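Local coordinates for isoform A of Peptidoglycan-recognition protein LB (Drosophila melanogaster, PDB 7NSZ), which hydrolyses, as a zinc-dependent amidase of innate immunity, the bond between N-acetylmuramoyl and L-amino acid residues in bacterial peptidoglycan, at residues Y40-H45 with K150-R155; F82-D87 with I113-D118; G36-V41 with K109-V114. The protein carries 1 engineered substitution. All coordinates share one frame; numbering follows the deposited sequence.

Contact 1 of 3, residues Y40-H45 with K150-R155. With ZN (zinc ion), chain B.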
loop_
_atom_site.group_PDB
_atom_site.type_symbol
_atom_site.label_atom_id
_atom_site.label_comp_id
_atom_site.label_asym_id
_atom_site.label_seq_id
_atom_site.Cartn_x
_atom_site.Cartn_y
_atom_site.Cartn_z
ATOM N N TYR A 40 6.664 -8.693 5.702
ATOM C CA TYR A 40 6.059 -7.439 6.190
ATOM C C TYR A 40 4.987 -6.922 5.250
ATOM O O TYR A 40 5.045 -7.085 4.011
ATOM C CB TYR A 40 7.107 -6.344 6.321
ATOM C CG TYR A 40 8.177 -6.671 7.331
ATOM C CD1 TYR A 40 9.338 -7.310 6.942
ATOM C CD2 TYR A 40 7.963 -6.442 8.687
ATOM C CE1 TYR A 40 10.320 -7.640 7.869
ATOM C CE2 TYR A 40 8.933 -6.767 9.623
ATOM C CZ TYR A 40 10.091 -7.365 9.210
ATOM O OH TYR A 40 11.007 -7.644 10.201
ATOM N N VAL A 41 4.031 -6.260 5.875
ATOM C CA VAL A 41 3.015 -5.426 5.196
ATOM C C VAL A 41 3.178 -4.031 5.767
ATOM O O VAL A 41 3.107 -3.874 7.004
ATOM C CB VAL A 41 1.593 -5.955 5.379
ATOM C CG1 VAL A 41 0.576 -5.019 4.776
ATOM C CG2 VAL A 41 1.435 -7.358 4.855
ATOM N N ILE A 42 3.400 -3.053 4.899
ATOM C CA ILE A 42 3.571 -1.640 5.336
ATOM C C ILE A 42 2.398 -0.850 4.815
ATOM O O ILE A 42 2.120 -0.818 3.600
ATOM C CB ILE A 42 4.864 -1.000 4.839
ATOM C CG1 ILE A 42 6.066 -1.914 4.953
ATOM C CG2 ILE A 42 5.092 0.353 5.462
ATOM C CD1 ILE A 42 6.398 -2.319 6.311
ATOM N N ILE A 43 1.721 -0.153 5.704
ATOM C CA ILE A 43 0.560 0.692 5.370
ATOM C C ILE A 43 0.956 2.142 5.215
ATOM O O ILE A 43 1.726 2.676 6.042
ATOM C CB ILE A 43 -0.558 0.556 6.433
ATOM C CG1 ILE A 43 -0.969 -0.895 6.644
ATOM C CG2 ILE A 43 -1.724 1.436 6.108
ATOM C CD1 ILE A 43 -1.479 -1.602 5.416
ATOM N N HIS A 44 0.435 2.767 4.186
ATOM C CA HIS A 44 0.628 4.181 3.810
ATOM C C HIS A 44 -0.696 4.866 3.609
ATOM O O HIS A 44 -1.720 4.199 3.295
ATOM C CB HIS A 44 1.466 4.281 2.498
ATOM C CG HIS A 44 2.742 3.536 2.539
ATOM N ND1 HIS A 44 3.913 4.216 2.867
ATOM C CD2 HIS A 44 3.123 2.292 2.235
ATOM C CE1 HIS A 44 4.922 3.418 2.780
ATOM N NE2 HIS A 44 4.501 2.191 2.402
ATOM N N HIS A 45 -0.682 6.209 3.666
ATOM C CA HIS A 45 -1.699 7.043 3.027
ATOM C C HIS A 45 -1.035 7.795 1.879
ATOM O O HIS A 45 0.202 7.882 1.808
ATOM C CB HIS A 45 -2.490 7.984 3.960
ATOM C CG HIS A 45 -1.724 9.171 4.432
ATOM N ND1 HIS A 45 -2.416 10.188 5.059
ATOM C CD2 HIS A 45 -0.428 9.487 4.467
ATOM C CE1 HIS A 45 -1.536 11.094 5.419
ATOM N NE2 HIS A 45 -0.344 10.694 5.141
ATOM N N LYS A 150 4.424 -9.437 9.747
ATOM C CA LYS A 150 4.336 -8.289 10.666
ATOM C C LYS A 150 3.727 -7.100 9.938
ATOM O O LYS A 150 4.187 -6.784 8.791
ATOM C CB LYS A 150 5.683 -7.906 11.253
ATOM C CG LYS A 150 6.188 -8.954 12.233
ATOM C CD LYS A 150 7.624 -8.755 12.657
ATOM C CE LYS A 150 8.090 -9.887 13.538
ATOM N NZ LYS A 150 8.663 -11.001 12.738
ATOM N N LEU A 151 2.753 -6.458 10.536
ATOM C CA LEU A 151 2.065 -5.269 10.006
ATOM C C LEU A 151 2.657 -4.008 10.635
ATOM O O LEU A 151 2.679 -3.909 11.907
ATOM C CB LEU A 151 0.549 -5.399 10.265
ATOM C CG LEU A 151 -0.286 -4.215 9.807
ATOM C CD1 LEU A 151 -0.451 -4.262 8.287
ATOM C CD2 LEU A 151 -1.630 -4.253 10.504
ATOM N N LEU A 152 3.043 -3.036 9.791
ATOM C CA LEU A 152 3.647 -1.762 10.260
ATOM C C LEU A 152 3.059 -0.589 9.502
ATOM O O LEU A 152 2.543 -0.768 8.404
ATOM C CB LEU A 152 5.156 -1.773 9.990
ATOM C CG LEU A 152 5.970 -2.881 10.599
ATOM C CD1 LEU A 152 7.381 -2.883 9.984
ATOM C CD2 LEU A 152 6.048 -2.749 12.122
ATOM N N GLY A 153 3.053 0.585 10.079
ATOM C CA GLY A 153 2.883 1.819 9.334
ATOM C C GLY A 153 4.238 2.355 8.923
ATOM O O GLY A 153 5.262 2.100 9.564
ATOM N N HIS A 154 4.248 3.112 7.851
ATOM C CA HIS A 154 5.481 3.760 7.360
ATOM C C HIS A 154 6.232 4.518 8.452
ATOM O O HIS A 154 7.447 4.384 8.507
ATOM C CB HIS A 154 5.090 4.642 6.201
ATOM C CG HIS A 154 6.194 5.201 5.368
ATOM N ND1 HIS A 154 5.950 6.033 4.319
ATOM C CD2 HIS A 154 7.534 5.187 5.497
ATOM C CE1 HIS A 154 7.092 6.450 3.811
ATOM N NE2 HIS A 154 8.074 5.921 4.466
ATOM N N ARG A 155 5.498 5.205 9.322
ATOM C CA ARG A 155 6.119 6.044 10.384
ATOM C C ARG A 155 6.954 5.166 11.312
ATOM O O ARG A 155 7.755 5.771 12.059
ATOM C CB ARG A 155 5.031 6.786 11.147
ATOM C CG ARG A 155 4.026 5.896 11.840
ATOM C CD ARG A 155 3.208 6.606 12.920
ATOM N NE ARG A 155 2.450 7.686 12.322
ATOM C CZ ARG A 155 1.743 8.583 13.009
ATOM N NH1 ARG A 155 1.626 8.428 14.318
ATOM N NH2 ARG A 155 1.131 9.572 12.414
HETATM ZN ZN ZN B . 4.080 6.195 3.454
#
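Tyr40 and Lys150 are paired at the start of two parallel strands, their side chains lying alongside one another on one face of the sheet and pointing the same way. Tyr40 CB sits 3.8 Å from Lys150 O. With CG anti to the carbonyl carbon (chi1 -63°), the ring then leans toward the other strand: CD2 meets Lys150 CB at 3.7 Å and also touches Leu152 CD1, while CE2 continues along Lys150 CB and CD. With an alanine here, Leu152 CD1 and the lysine methylenes would probably lose their cover, and the lysine chain would be freer to swing. Ile42 CD1 adds a second contact to Leu152 CD1, at 3.8 Å. On the opposite face, Leu151 CD1 bridges Val41 CG1 (3.7 Å) and Ile43 CG1. These strands belong to the central mixed sheet of the peptidoglycan-recognition amidase fold, 149-153 being an outermost one. Main-chain bonds pass in both directions, among them Leu152 N to Val41 O at 2.9 Å. The last, from His154 N to Ile43 O, anchors the residue whose ring reaches the metal. His44 ND1 and His154 ND1 each bind zinc at 2.1 Å, their ring planes inclined at 68°, and Cys162 SG is the third protein ligand. His44 NE2 is hydrogen-bonded to His102 ND1, a second-shell bond that, together with the zinc at ND1, restrains the turn of the His44 ring.

Contact 2 of 3, residues F82-D87 with I113-D118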
loop_
_atom_site.group_PDB
_atom_site.type_symbol
_atom_site.label_atom_id
_atom_site.label_comp_id
_atom_site.label_asym_id
_atom_site.label_seq_id
_atom_site.Cartn_x
_atom_site.Cartn_y
_atom_site.Cartn_z
ATOM N N PHE A 82 0.277 -1.912 -3.975
ATOM C CA PHE A 82 -1.182 -1.855 -4.228
ATOM C C PHE A 82 -1.752 -0.543 -3.702
ATOM O O PHE A 82 -1.196 0.005 -2.705
ATOM C CB PHE A 82 -1.969 -2.996 -3.560
ATOM C CG PHE A 82 -1.612 -4.348 -4.113
ATOM C CD1 PHE A 82 -0.633 -5.101 -3.536
ATOM C CD2 PHE A 82 -2.261 -4.870 -5.206
ATOM C CE1 PHE A 82 -0.234 -6.305 -4.082
ATOM C CE2 PHE A 82 -1.852 -6.082 -5.772
ATOM C CZ PHE A 82 -0.858 -6.800 -5.176
ATOM N N GLY A 83 -2.794 -0.027 -4.312
ATOM C CA GLY A 83 -3.570 1.090 -3.778
ATOM C C GLY A 83 -4.973 0.659 -3.492
ATOM O O GLY A 83 -5.506 -0.309 -4.087
ATOM N N ILE A 84 -5.603 1.366 -2.571
ATOM C CA ILE A 84 -7.007 1.168 -2.162
ATOM C C ILE A 84 -7.770 2.462 -2.380
ATOM O O ILE A 84 -7.350 3.525 -1.854
ATOM C CB ILE A 84 -7.088 0.755 -0.691
ATOM C CG1 ILE A 84 -6.153 -0.381 -0.296
ATOM C CG2 ILE A 84 -8.534 0.477 -0.299
ATOM C CD1 ILE A 84 -6.495 -1.634 -0.834
ATOM N N GLY A 85 -8.863 2.397 -3.120
ATOM C CA GLY A 85 -9.699 3.586 -3.333
ATOM C C GLY A 85 -10.902 3.611 -2.385
ATOM O O GLY A 85 -11.282 2.602 -1.819
ATOM N N GLY A 86 -11.514 4.792 -2.297
ATOM C CA GLY A 86 -12.770 5.006 -1.555
ATOM C C GLY A 86 -13.955 4.405 -2.274
ATOM O O GLY A 86 -15.043 4.356 -1.678
ATOM N N ASP A 87 -13.748 3.895 -3.493
ATOM C CA ASP A 87 -14.729 3.024 -4.162
ATOM C C ASP A 87 -14.717 1.618 -3.582
ATOM O O ASP A 87 -15.494 0.788 -4.040
ATOM C CB ASP A 87 -14.461 2.990 -5.663
ATOM C CG ASP A 87 -13.088 2.468 -6.050
ATOM O OD1 ASP A 87 -12.830 2.353 -7.283
ATOM O OD2 ASP A 87 -12.222 2.223 -5.120
ATOM N N ILE A 113 1.032 -0.964 0.872
ATOM C CA ILE A 113 -0.375 -0.732 0.513
ATOM C C ILE A 113 -0.698 0.710 0.817
ATOM O O ILE A 113 -0.507 1.098 1.994
ATOM C CB ILE A 113 -1.326 -1.672 1.285
ATOM C CG1 ILE A 113 -0.981 -3.144 1.060
ATOM C CG2 ILE A 113 -2.786 -1.378 0.941
ATOM C CD1 ILE A 113 -1.732 -4.113 2.020
ATOM N N VAL A 114 -1.086 1.494 -0.161
ATOM C CA VAL A 114 -1.491 2.899 0.073
ATOM C C VAL A 114 -3.015 2.970 0.083
ATOM O O VAL A 114 -3.714 2.542 -0.831
ATOM C CB VAL A 114 -0.863 3.857 -0.954
ATOM C CG1 VAL A 114 -1.310 3.612 -2.385
ATOM C CG2 VAL A 114 -1.128 5.299 -0.554
ATOM N N LEU A 115 -3.555 3.577 1.136
ATOM C CA LEU A 115 -4.968 3.945 1.205
ATOM C C LEU A 115 -5.078 5.368 0.681
ATOM O O LEU A 115 -4.546 6.288 1.304
ATOM C CB LEU A 115 -5.548 3.799 2.617
ATOM C CG LEU A 115 -6.010 2.391 2.974
ATOM C CD1 LEU A 115 -4.893 1.427 3.208
ATOM C CD2 LEU A 115 -6.920 2.439 4.230
ATOM N N ILE A 116 -5.628 5.554 -0.499
ATOM C CA ILE A 116 -5.654 6.877 -1.159
ATOM C C ILE A 116 -6.436 7.844 -0.257
ATOM O O ILE A 116 -7.537 7.523 0.238
ATOM C CB ILE A 116 -6.259 6.788 -2.575
ATOM C CG1 ILE A 116 -5.379 5.902 -3.459
ATOM C CG2 ILE A 116 -6.460 8.153 -3.203
ATOM C CD1 ILE A 116 -6.059 5.397 -4.707
ATOM N N GLY A 117 -5.818 8.977 0.028
ATOM C CA GLY A 117 -6.427 10.051 0.836
ATOM C C GLY A 117 -5.472 10.508 1.899
ATOM O O GLY A 117 -4.347 9.995 2.040
ATOM N N ASP A 118 -5.962 11.511 2.634
ATOM C CA ASP A 118 -5.287 12.091 3.803
ATOM C C ASP A 118 -5.975 11.535 5.050
ATOM O O ASP A 118 -7.120 11.943 5.288
ATOM C CB ASP A 118 -5.339 13.624 3.749
ATOM C CG ASP A 118 -4.825 14.312 5.015
ATOM O OD1 ASP A 118 -4.135 13.683 5.830
ATOM O OD2 ASP A 118 -5.051 15.557 5.118
#
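Phe82-Ile84 and Ile113-Leu115 run parallel, 21° apart in direction, and Val114 bonds through both its N and its O to the residues that bracket Gly83: its N donates to Phe82 O at 2.9 Å and its O accepts from Ile84 N at 2.8 Å. A third bond, Ile116 N to Ile84 O at 3.0 Å, carries the pairing just past the strand ends. Ile84 is the main side chain on one face. Its CG1 branch crosses Ile113 CG2 at 3.7 Å and comes less closely to Leu115 CD1. On the other face, Val114 CG1 stands between its own backbone N and carbonyl carbon (chi1 64°), which brings it 3.7 Å from Gly83 CA, over a residue that has no side chain to compete for the place. Ile116 turns toward the partner segment, with CB and CG1 both 3.5 Å from Ile84 O, so that carbonyl receives an N-H and is screened by aliphatic carbon at once. Around this pair, helix 126-142 packs on Phe82, Ile84 and Ile113, while helix 55-72 receives Ile116 through Ser61, Met62 and Met65. Val114 touches the engineered Phe80 and zinc ligand His44. In the sheet, strand 90-92 flanks 82-84, and strand 38-45 flanks 110-115.

Contact 3 of 3, residues G36-V41 with K109-V114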
loop_
_atom_site.group_PDB
_atom_site.type_symbol
_atom_site.label_atom_id
_atom_site.label_comp_id
_atom_site.label_asym_id
_atom_site.label_seq_id
_atom_site.Cartn_x
_atom_site.Cartn_y
_atom_site.Cartn_z
ATOM N N GLY A 36 10.054 -15.451 -2.377
ATOM C CA GLY A 36 9.429 -16.060 -1.187
ATOM C C GLY A 36 8.352 -15.128 -0.657
ATOM O O GLY A 36 8.176 -13.983 -1.139
ATOM N N PRO A 37 7.583 -15.570 0.348
ATOM C CA PRO A 37 6.473 -14.774 0.857
ATOM C C PRO A 37 6.996 -13.547 1.597
ATOM O O PRO A 37 7.972 -13.596 2.288
ATOM C CB PRO A 37 5.736 -15.709 1.804
ATOM C CG PRO A 37 6.795 -16.659 2.256
ATOM C CD PRO A 37 7.717 -16.838 1.071
ATOM N N ALA A 38 6.301 -12.435 1.482
ATOM C CA ALA A 38 6.768 -11.191 2.126
ATOM C C ALA A 38 6.556 -11.281 3.629
ATOM O O ALA A 38 5.470 -11.580 4.077
ATOM C CB ALA A 38 5.991 -10.025 1.604
ATOM N N PRO A 39 7.586 -10.989 4.437
ATOM C CA PRO A 39 7.419 -11.047 5.877
ATOM C C PRO A 39 6.799 -9.792 6.478
ATOM O O PRO A 39 6.451 -9.861 7.631
ATOM C CB PRO A 39 8.863 -11.263 6.369
ATOM C CG PRO A 39 9.701 -10.628 5.332
ATOM C CD PRO A 39 9.004 -10.946 4.026
ATOM N N TYR A 40 6.664 -8.693 5.702
ATOM C CA TYR A 40 6.059 -7.439 6.190
ATOM C C TYR A 40 4.987 -6.922 5.250
ATOM O O TYR A 40 5.045 -7.085 4.011
ATOM C CB TYR A 40 7.107 -6.344 6.321
ATOM C CG TYR A 40 8.177 -6.671 7.331
ATOM C CD1 TYR A 40 9.338 -7.310 6.942
ATOM C CD2 TYR A 40 7.963 -6.442 8.687
ATOM C CE1 TYR A 40 10.320 -7.640 7.869
ATOM C CE2 TYR A 40 8.933 -6.767 9.623
ATOM C CZ TYR A 40 10.091 -7.365 9.210
ATOM O OH TYR A 40 11.007 -7.644 10.201
ATOM N N VAL A 41 4.031 -6.260 5.875
ATOM C CA VAL A 41 3.015 -5.426 5.196
ATOM C C VAL A 41 3.178 -4.031 5.767
ATOM O O VAL A 41 3.107 -3.874 7.004
ATOM C CB VAL A 41 1.593 -5.955 5.379
ATOM C CG1 VAL A 41 0.576 -5.019 4.776
ATOM C CG2 VAL A 41 1.435 -7.358 4.855
ATOM N N LYS A 109 11.078 -6.799 0.822
ATOM C CA LYS A 109 10.578 -7.815 1.790
ATOM C C LYS A 109 9.196 -7.422 2.324
ATOM O O LYS A 109 8.803 -7.816 3.437
ATOM C CB LYS A 109 11.586 -7.960 2.934
ATOM C CG LYS A 109 11.862 -6.679 3.691
ATOM C CD LYS A 109 12.777 -6.810 4.917
ATOM C CE LYS A 109 14.194 -7.184 4.558
ATOM N NZ LYS A 109 14.948 -6.071 3.939
ATOM N N SER A 110 8.408 -6.678 1.537
ATOM C CA SER A 110 7.119 -6.165 2.021
ATOM C C SER A 110 6.118 -6.049 0.885
ATOM O O SER A 110 6.518 -5.965 -0.296
ATOM C CB SER A 110 7.304 -4.898 2.755
ATOM O OG SER A 110 7.557 -3.774 1.871
ATOM N N VAL A 111 4.863 -5.966 1.299
ATOM C CA VAL A 111 3.774 -5.452 0.474
ATOM C C VAL A 111 3.493 -4.074 1.013
ATOM O O VAL A 111 3.061 -3.930 2.165
ATOM C CB VAL A 111 2.550 -6.372 0.502
ATOM C CG1 VAL A 111 1.448 -5.856 -0.379
ATOM C CG2 VAL A 111 2.932 -7.776 0.177
ATOM N N GLY A 112 3.672 -3.069 0.172
ATOM C CA GLY A 112 3.344 -1.675 0.486
ATOM C C GLY A 112 1.960 -1.309 -0.017
ATOM O O GLY A 112 1.775 -1.285 -1.243
ATOM N N ILE A 113 1.032 -0.964 0.872
ATOM C CA ILE A 113 -0.375 -0.732 0.513
ATOM C C ILE A 113 -0.698 0.710 0.817
ATOM O O ILE A 113 -0.507 1.098 1.994
ATOM C CB ILE A 113 -1.326 -1.672 1.285
ATOM C CG1 ILE A 113 -0.981 -3.144 1.060
ATOM C CG2 ILE A 113 -2.786 -1.378 0.941
ATOM C CD1 ILE A 113 -1.732 -4.113 2.020
ATOM N N VAL A 114 -1.086 1.494 -0.161
ATOM C CA VAL A 114 -1.491 2.899 0.073
ATOM C C VAL A 114 -3.015 2.970 0.083
ATOM O O VAL A 114 -3.714 2.542 -0.831
ATOM C CB VAL A 114 -0.863 3.857 -0.954
ATOM C CG1 VAL A 114 -1.310 3.612 -2.385
ATOM C CG2 VAL A 114 -1.128 5.299 -0.554
#
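The Tyr40 ring presents its edge to Lys109 O, which lies in the ring plane 3.6 Å from CD1. Next to it the lysine chain runs beside the ring, its CD 3.9 Å from Tyr40 CE1, and Tyr106 packs edge-to-face with the same ring from outside the two segments. Pro39 crosses Lys109 at about a right angle, with CD 3.2 Å from Lys109 O. That oxygen also accepts the Tyr40 N-H, in its carbonyl plane but through a bent bond (3.2 Å, 138° at the hydrogen). Tyr40 O takes the straighter Val111 N-H at 2.9 Å and a CA-H...O contact from Ser110 CA. On the face that carries Val41 and Val111 the contact is aliphatic: Val41 CG1, anti to its nitrogen (chi1 175°), crosses Ile113 CD1 at 3.7 Å, and Ala38 CB reaches Val111 CG2 at 4.1 Å. Lys109 NZ and Ser110 OG are bonded elsewhere, to Lys105 O and Tyr106 O. Pro39 has no N-H to offer, and the first N-H of this segment bonded to Lys109-Val114 is that of Tyr40. Parallel register therefore rests on main-chain polar groups, whereas the side chains contribute shape and apolar cover, and their polar ends tie this corner of the sheet to the 105-106 loop.

From the N terminus, strand 38-45 comes first, and contacts 1 and 3 both start on it. Contact 3 closes a loop of 67 residues that carries helix 55-72 and strands 82-84 and 90-92. Contact 2 opens inside that loop and ends on the same strand, 110-115, slightly farther along, closing a shorter, helix-free loop of 25 residues. Contact 1 reaches on to strand 149-153, so its loop also takes in helix 126-142 and encloses contact 2. Side by side, the sheet order is 82-84, 110-115, 38-45, 149-153. Main-chain pairs such as Ile42 N with Val111 O and His44 N with Ile113 O join the contacts; the second of these pairs holds a zinc ligand, His44.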